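Local coordinates for terminal oxygenase component of carbazole (Janthinobacterium sp., PDB 7BUG), which serves as the terminal oxygenase of carbazole 1,9a-dioxygenase, adding dioxygen to carbazole at the angular C-9a and adjacent C-1 positions, at residues A[51-56]-A[62-67]; A[123-128]-A[140-145]; A[212-217]-A[358-363]. All blocks are in the same frame, centred on the assembly; numbering follows the deposited sequence. Where two conformers were deposited one is given.

From the N terminus, contact 1 comes first: residues 51-56 and 62-67 pair across a short turn as a beta hairpin in the Rieske part of the chain. Contact 2 opens after contact 1 has closed; strand 123-129 lies beside strand 61-66 in the same antiparallel sheet, and the loop 140-145 returns over it after strand 132-137. Contacts 1 and 2 touch where Y124 OH meets E51 OE1. Contact 3 closes a far longer loop, with 140 residues between 212-217 and 358-363, joining a ring-hydroxylase strand that is outermost within this chain to helix 360-372. The three are in series, none nested or crossed; contact 3 touches neither other, its centre about 37 Å from that of contact 1.

Contact 1: A[51-56]-A[62-67]; sequences ENLLVN and LYCLKD
K66 holds CG anti to its backbone N (chi1 176°) and bends at chi3, which swings NZ back to meet E51, whose chain runs extended beyond CG. The two side chains cross at about a right angle, and K66 NZ and E51 OE1 form a salt bridge at 3.1 Å, weak as a hydrogen bond. Water 1 closes the triangle, accepting from K66 NZ and donating to E51 OE2 at 2.8 Å. D67 also turns CG anti to its N, laying its carboxylate carbon 3.9 Å from L54 CG, while S77 and Q75 hold D67 OD2. The backbones carrying these groups pair as an antiparallel hairpin. L54 and N56 make hydrogen-bonded pairs with L65 and Y63, and L54 N points almost straight at L65 O (2.8 Å). D67 N reaches N52 O from above the carbonyl plane. V55 and C64 share one face, where C64 SG also meets L53 CD1 at 3.9 Å; L54, L65, N56 and Y63 take the other. The buried E51 carboxylate is gripped further by R26, Y124 and Q377. With K66 and R26 both beside it, E51 probably stays ionised, its charge offset by these two basic side chains.

Contact 2: A[123-128]-A[140-145]; sequences TYPVQE and GDPPPL. With MXE (2-methoxyethanol), chain N; CO3 (carbonate ion), chain M.
A small pocket occupied by 2-methoxyethanol lies where Q127 and L145 meet. Q127 OE1 rests 3.5 Å from L145 CB, and the amide crosses the leucine at an angle, L145 CD2 lying 3.9 Å from Q127 NE2. Ether oxygen O2 of the ligand accepts from Q127 NE2 at 3.0 Å and, weakly, from L145 N at 3.4 Å; P144 CB flanks the hydroxyl end, and A146 N adds a further bond. The methyl end is modelled too near Q127 OE1 and also close to L145 N, so its exact placement is doubtful. Q127 reaches the loop because CG is anti to the backbone N (chi1 -173°) and the chain beyond is extended. With an alanine here the amide is gone, so the ether oxygen would probably keep no side-chain donor and a gap is likely to open beside L145. Q127 belongs to strand 123-129 of the antiparallel Rieske sheet, whereas 140-145 is a proline-rich loop between strand 132-137 of that sheet and strand 158-167 of the catalytic-domain sheet. W29 of strand 28-32 packs against P125, Q127, P142 and L145, and its indole NE1 bonds P143 O. Nearer the start of both segments, the rings of P125 and P142 touch through their CG atoms, 3.9 Å apart, a purely apolar meeting without any hydrogen bond between the segments. Beside P125 sits a carbonate ion, probably from the crystallisation liquor: V126 N donates to its O1 at 3.1 Å in a nearly straight bond (169°), and K61 NZ also hydrogen-bonds the ion.

Contact 3: A[212-217]-A[358-363]; sequences QQTRVV and SDEAIV
E360 OE2 is gripped twice: R210 NH1 forms a salt bridge with it, and water 3 donates to it at 2.7 Å. The same water accepts from T214 OG1, also at 2.7 Å, so the hydroxyl and the carboxylate are joined through one solvent molecule, with no direct hydrogen bond between the segments. The rotation of T214 about CA-CB divides its work: OG1 sits between the backbone N and the carbonyl carbon (chi1 62°), facing the water, while methyl CG2 goes to the helix. There CG2 lies 3.8 Å from A361 CA and 4.1 Å from E360 O, touching mainly helix backbone. E360 sends CG anti to its own N (chi1 179°), which sets it 3.9 Å from Q213 CB; the bend at chi2 (60°) then aims the carboxylate. Q213 touches with its root alone, its amide going to the carbonyls of G207 and D209. E360 lies in the N-terminal part of helix 360-372, and its charge is probably eased by R210 and by the helix N terminus close by. Next to E360 in sequence, D359 OD2 bonds F356 N and also H71 NE2 of a neighbouring subunit, a ligand of that subunit's [2Fe-2S] cluster, consistent with the trimer of this family, in which a cluster faces the mononuclear iron of the next subunit. T214 lies on strand 214-217, an outermost strand of the sheet within this chain, and packs on V227 of strand 226-229; A361 rests on F179 of helix 171-179, and I231 of helix 231-234 meets both Q213 and S358.

Contact 1: A[51-56]-A[62-67]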
# COMPACT_ATOMS: atom_id res chain seq x y z
N GLU A 51 -11.71 -8.54 13.91
CA GLU A 51 -13.11 -8.09 14.00
C GLU A 51 -13.18 -6.77 14.80
O GLU A 51 -12.63 -6.67 15.93
CB GLU A 51 -13.98 -9.09 14.76
CG GLU A 51 -13.94 -10.50 14.20
CD GLU A 51 -14.96 -11.48 14.73
OE1 GLU A 51 -15.96 -11.03 15.29
OE2 GLU A 51 -14.76 -12.70 14.53
N ASN A 52 -13.93 -5.82 14.24
CA ASN A 52 -14.14 -4.52 14.93
C ASN A 52 -15.26 -4.74 15.95
O ASN A 52 -16.35 -5.21 15.56
CB ASN A 52 -14.57 -3.37 14.00
CG ASN A 52 -13.44 -2.98 13.06
OD1 ASN A 52 -12.32 -2.75 13.53
ND2 ASN A 52 -13.71 -2.95 11.77
N LEU A 53 -15.00 -4.38 17.20
CA LEU A 53 -15.94 -4.55 18.31
C LEU A 53 -16.18 -3.23 19.02
O LEU A 53 -15.29 -2.32 19.05
CB LEU A 53 -15.35 -5.53 19.32
CG LEU A 53 -14.93 -6.91 18.78
CD1 LEU A 53 -14.37 -7.79 19.87
CD2 LEU A 53 -16.06 -7.59 18.04
N LEU A 54 -17.34 -3.16 19.64
CA LEU A 54 -17.70 -2.04 20.53
C LEU A 54 -17.90 -2.61 21.92
O LEU A 54 -18.56 -3.67 22.06
CB LEU A 54 -19.02 -1.41 20.11
CG LEU A 54 -18.95 -0.18 19.24
CD1 LEU A 54 -20.38 0.27 18.99
CD2 LEU A 54 -18.15 0.96 19.89
N VAL A 55 -17.33 -1.96 22.90
CA VAL A 55 -17.51 -2.32 24.33
C VAL A 55 -18.15 -1.12 25.01
O VAL A 55 -17.71 0.01 24.83
CB VAL A 55 -16.21 -2.74 25.01
CG1 VAL A 55 -16.46 -3.11 26.45
CG2 VAL A 55 -15.55 -3.89 24.27
N ASN A 56 -19.15 -1.39 25.85
CA ASN A 56 -19.80 -0.33 26.64
C ASN A 56 -19.94 -0.79 28.09
O ASN A 56 -19.96 -1.99 28.33
CB ASN A 56 -21.19 0.01 26.10
CG ASN A 56 -21.69 1.38 26.53
OD1 ASN A 56 -20.95 2.16 27.12
ND2 ASN A 56 -22.94 1.71 26.19
N LEU A 62 -20.12 -4.70 31.70
CA LEU A 62 -19.59 -4.56 30.32
C LEU A 62 -20.38 -5.41 29.33
O LEU A 62 -20.87 -6.53 29.61
CB LEU A 62 -18.11 -4.94 30.31
CG LEU A 62 -17.18 -4.04 31.10
CD1 LEU A 62 -15.75 -4.51 30.92
CD2 LEU A 62 -17.31 -2.60 30.73
N TYR A 63 -20.54 -4.85 28.12
CA TYR A 63 -21.23 -5.53 27.01
C TYR A 63 -20.39 -5.32 25.75
O TYR A 63 -19.71 -4.27 25.64
CB TYR A 63 -22.60 -4.91 26.79
CG TYR A 63 -23.55 -5.07 27.96
CD1 TYR A 63 -23.55 -4.15 28.98
CD2 TYR A 63 -24.37 -6.16 28.02
CE1 TYR A 63 -24.41 -4.29 30.05
CE2 TYR A 63 -25.28 -6.30 29.08
CZ TYR A 63 -25.29 -5.35 30.08
OH TYR A 63 -26.18 -5.54 31.12
N CYS A 64 -20.44 -6.28 24.84
CA CYS A 64 -19.64 -6.24 23.60
C CYS A 64 -20.55 -6.58 22.43
O CYS A 64 -21.12 -7.70 22.41
CB CYS A 64 -18.47 -7.20 23.73
SG CYS A 64 -17.47 -7.23 22.22
N LEU A 65 -20.63 -5.68 21.44
CA LEU A 65 -21.37 -5.84 20.17
C LEU A 65 -20.37 -5.76 19.04
O LEU A 65 -19.38 -5.02 19.16
CB LEU A 65 -22.35 -4.69 19.97
CG LEU A 65 -23.71 -4.79 20.61
CD1 LEU A 65 -24.42 -3.47 20.46
CD2 LEU A 65 -24.52 -5.91 19.95
N LYS A 66 -20.60 -6.51 18.00
CA LYS A 66 -19.79 -6.31 16.78
C LYS A 66 -20.03 -4.89 16.28
O LYS A 66 -21.15 -4.47 16.11
CB LYS A 66 -20.06 -7.39 15.74
CG LYS A 66 -19.30 -7.14 14.44
CD LYS A 66 -19.33 -8.41 13.61
CE LYS A 66 -18.46 -9.50 14.17
NZ LYS A 66 -18.16 -10.53 13.17
N ASP A 67 -18.96 -4.19 15.96
CA ASP A 67 -19.03 -2.81 15.44
C ASP A 67 -19.23 -2.84 13.93
O ASP A 67 -18.32 -2.45 13.17
CB ASP A 67 -17.78 -2.07 15.86
CG ASP A 67 -17.78 -0.58 15.54
OD1 ASP A 67 -18.87 0.00 15.29
OD2 ASP A 67 -16.68 0.01 15.63
O HOH W 1 -17.23 -13.36 13.40
O HOH W 2 -16.66 -3.38 11.11

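Contact 2: A[123-128]-A[140-145]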
# COMPACT_ATOMS: atom_id res chain seq x y z
N THR A 123 -22.86 -10.65 19.43
CA THR A 123 -22.34 -10.19 20.72
C THR A 123 -21.26 -11.19 21.11
O THR A 123 -21.23 -12.36 20.59
CB THR A 123 -23.42 -10.10 21.80
OG1 THR A 123 -23.91 -11.43 21.99
CG2 THR A 123 -24.51 -9.13 21.41
N TYR A 124 -20.38 -10.73 21.97
CA TYR A 124 -19.34 -11.55 22.59
C TYR A 124 -19.43 -11.37 24.09
O TYR A 124 -19.61 -10.25 24.59
CB TYR A 124 -17.94 -11.23 22.05
CG TYR A 124 -17.80 -11.67 20.62
CD1 TYR A 124 -17.75 -13.00 20.27
CD2 TYR A 124 -17.64 -10.74 19.61
CE1 TYR A 124 -17.58 -13.41 18.95
CE2 TYR A 124 -17.50 -11.11 18.28
CZ TYR A 124 -17.46 -12.45 17.95
OH TYR A 124 -17.27 -12.81 16.67
N PRO A 125 -19.20 -12.46 24.84
CA PRO A 125 -19.08 -12.36 26.29
C PRO A 125 -17.93 -11.45 26.72
O PRO A 125 -16.88 -11.44 26.07
CB PRO A 125 -18.84 -13.79 26.77
CG PRO A 125 -19.34 -14.67 25.64
CD PRO A 125 -19.12 -13.86 24.38
N VAL A 126 -18.11 -10.70 27.79
CA VAL A 126 -17.09 -9.79 28.37
C VAL A 126 -17.07 -9.96 29.86
O VAL A 126 -18.17 -9.97 30.45
CB VAL A 126 -17.34 -8.29 28.18
CG1 VAL A 126 -16.03 -7.54 28.17
CG2 VAL A 126 -18.26 -7.94 27.06
N GLN A 127 -15.88 -10.04 30.44
CA GLN A 127 -15.70 -10.23 31.91
C GLN A 127 -14.60 -9.26 32.32
O GLN A 127 -13.61 -9.13 31.56
CB GLN A 127 -15.29 -11.68 32.17
CG GLN A 127 -15.22 -12.10 33.63
CD GLN A 127 -14.97 -13.58 33.70
OE1 GLN A 127 -15.06 -14.30 32.69
NE2 GLN A 127 -14.66 -14.03 34.90
N GLU A 128 -14.69 -8.68 33.50
CA GLU A 128 -13.55 -7.94 34.09
C GLU A 128 -12.98 -8.78 35.22
O GLU A 128 -13.77 -9.33 35.99
CB GLU A 128 -14.04 -6.63 34.70
CG GLU A 128 -14.80 -5.81 33.74
CD GLU A 128 -15.04 -4.47 34.35
OE1 GLU A 128 -16.15 -4.26 34.88
OE2 GLU A 128 -14.12 -3.69 34.30
N GLY A 140 -20.95 -19.58 21.24
CA GLY A 140 -21.48 -20.50 22.26
C GLY A 140 -21.06 -20.11 23.66
O GLY A 140 -20.54 -18.99 23.89
N ASP A 141 -21.34 -21.00 24.61
CA ASP A 141 -21.13 -20.76 26.06
C ASP A 141 -19.63 -20.67 26.31
O ASP A 141 -18.90 -21.62 25.98
CB ASP A 141 -21.80 -21.90 26.84
CG ASP A 141 -23.22 -22.19 26.39
OD1 ASP A 141 -23.89 -21.26 25.94
OD2 ASP A 141 -23.65 -23.36 26.47
N PRO A 142 -19.11 -19.60 26.91
CA PRO A 142 -17.69 -19.53 27.15
C PRO A 142 -17.28 -20.45 28.30
O PRO A 142 -18.09 -20.74 29.21
CB PRO A 142 -17.44 -18.08 27.60
CG PRO A 142 -18.76 -17.59 28.09
CD PRO A 142 -19.81 -18.38 27.32
N PRO A 143 -16.00 -20.88 28.30
CA PRO A 143 -15.40 -21.57 29.43
C PRO A 143 -15.11 -20.59 30.55
O PRO A 143 -15.18 -19.36 30.36
CB PRO A 143 -14.04 -22.06 28.90
CG PRO A 143 -13.67 -20.96 27.93
CD PRO A 143 -14.97 -20.56 27.28
N PRO A 144 -14.74 -21.07 31.74
CA PRO A 144 -14.23 -20.18 32.78
C PRO A 144 -13.04 -19.39 32.21
O PRO A 144 -12.24 -19.97 31.49
CB PRO A 144 -13.76 -21.07 33.93
CG PRO A 144 -13.96 -22.52 33.44
CD PRO A 144 -14.75 -22.50 32.14
N LEU A 145 -12.91 -18.15 32.65
CA LEU A 145 -11.74 -17.30 32.32
C LEU A 145 -10.46 -17.98 32.78
O LEU A 145 -9.44 -17.90 32.04
CB LEU A 145 -11.93 -15.94 32.98
CG LEU A 145 -10.75 -15.00 32.82
CD1 LEU A 145 -10.49 -14.68 31.34
CD2 LEU A 145 -10.96 -13.74 33.58
O1 MXE N . -12.40 -18.60 36.01
C1 MXE N . -13.57 -18.05 36.58
C2 MXE N . -14.82 -18.26 35.74
O2 MXE N . -15.08 -17.04 35.05
C3 MXE N . -15.39 -16.95 33.70
C CO3 M . -21.85 -12.00 29.39
O1 CO3 M . -20.90 -11.21 29.03
O2 CO3 M . -22.25 -12.99 28.58
O3 CO3 M . -22.53 -11.73 30.49

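Contact 3: A[212-217]-A[358-363]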
# COMPACT_ATOMS: atom_id res chain seq x y z
N GLN A 212 13.34 -33.44 28.43
CA GLN A 212 13.49 -32.75 29.74
C GLN A 212 13.64 -31.22 29.61
O GLN A 212 13.71 -30.56 30.66
CB GLN A 212 14.73 -33.25 30.47
CG GLN A 212 14.51 -34.58 31.16
CD GLN A 212 15.78 -35.11 31.77
OE1 GLN A 212 16.79 -34.40 31.87
NE2 GLN A 212 15.74 -36.37 32.17
N GLN A 213 13.71 -30.67 28.41
CA GLN A 213 13.93 -29.20 28.25
C GLN A 213 12.62 -28.45 28.48
O GLN A 213 12.67 -27.21 28.65
CB GLN A 213 14.40 -28.86 26.84
CG GLN A 213 15.69 -29.55 26.42
CD GLN A 213 16.82 -29.25 27.39
OE1 GLN A 213 17.11 -28.09 27.70
NE2 GLN A 213 17.45 -30.31 27.87
N THR A 214 11.48 -29.14 28.40
CA THR A 214 10.14 -28.52 28.61
C THR A 214 9.24 -29.43 29.43
O THR A 214 9.49 -30.64 29.50
CB THR A 214 9.46 -28.22 27.27
OG1 THR A 214 9.24 -29.43 26.56
CG2 THR A 214 10.26 -27.28 26.41
N ARG A 215 8.18 -28.87 30.01
CA ARG A 215 7.09 -29.65 30.62
C ARG A 215 5.80 -29.09 30.02
O ARG A 215 5.51 -27.91 30.26
CB ARG A 215 7.15 -29.55 32.14
CG ARG A 215 5.92 -30.05 32.88
CD ARG A 215 5.57 -31.48 32.58
NE ARG A 215 4.96 -32.13 33.75
CZ ARG A 215 3.69 -31.96 34.16
NH1 ARG A 215 2.85 -31.16 33.51
NH2 ARG A 215 3.27 -32.61 35.22
N VAL A 216 5.10 -29.94 29.28
CA VAL A 216 3.75 -29.62 28.75
C VAL A 216 2.74 -29.79 29.87
O VAL A 216 2.80 -30.81 30.60
CB VAL A 216 3.39 -30.50 27.55
CG1 VAL A 216 1.93 -30.33 27.20
CG2 VAL A 216 4.29 -30.23 26.38
N VAL A 217 1.84 -28.82 30.04
CA VAL A 217 0.69 -28.92 30.98
C VAL A 217 -0.57 -29.06 30.12
O VAL A 217 -0.93 -28.07 29.45
CB VAL A 217 0.64 -27.71 31.92
CG1 VAL A 217 -0.60 -27.71 32.82
CG2 VAL A 217 1.91 -27.64 32.75
N SER A 358 17.96 -24.28 21.99
CA SER A 358 17.04 -23.59 22.93
C SER A 358 15.67 -23.38 22.27
O SER A 358 14.69 -23.16 23.02
CB SER A 358 17.60 -22.34 23.42
OG SER A 358 17.91 -21.47 22.35
N ASP A 359 15.54 -23.51 20.95
CA ASP A 359 14.23 -23.33 20.29
C ASP A 359 13.33 -24.53 20.60
O ASP A 359 12.16 -24.54 20.12
CB ASP A 359 14.42 -23.13 18.79
CG ASP A 359 15.11 -21.81 18.48
OD1 ASP A 359 14.80 -20.82 19.18
OD2 ASP A 359 15.92 -21.81 17.50
N GLU A 360 13.83 -25.56 21.32
CA GLU A 360 12.96 -26.68 21.78
C GLU A 360 11.76 -26.08 22.52
O GLU A 360 10.64 -26.59 22.34
CB GLU A 360 13.76 -27.66 22.65
CG GLU A 360 12.96 -28.81 23.19
CD GLU A 360 12.31 -29.70 22.13
OE1 GLU A 360 12.82 -29.73 20.99
OE2 GLU A 360 11.29 -30.37 22.46
N ALA A 361 11.94 -25.04 23.31
CA ALA A 361 10.84 -24.38 24.05
C ALA A 361 9.81 -23.83 23.05
O ALA A 361 8.58 -24.08 23.17
CB ALA A 361 11.34 -23.27 24.90
N ILE A 362 10.29 -23.16 22.00
CA ILE A 362 9.40 -22.58 20.96
C ILE A 362 8.64 -23.68 20.22
O ILE A 362 7.41 -23.52 20.00
CB ILE A 362 10.18 -21.67 20.00
CG1 ILE A 362 10.62 -20.43 20.80
CG2 ILE A 362 9.31 -21.34 18.77
CD1 ILE A 362 11.69 -19.60 20.13
N VAL A 363 9.32 -24.76 19.82
CA VAL A 363 8.69 -25.88 19.08
C VAL A 363 7.66 -26.56 19.99
O VAL A 363 6.60 -26.89 19.50
CB VAL A 363 9.76 -26.83 18.54
CG1 VAL A 363 9.22 -28.19 18.19
CG2 VAL A 363 10.45 -26.18 17.34
O HOH W 3 11.13 -30.76 25.12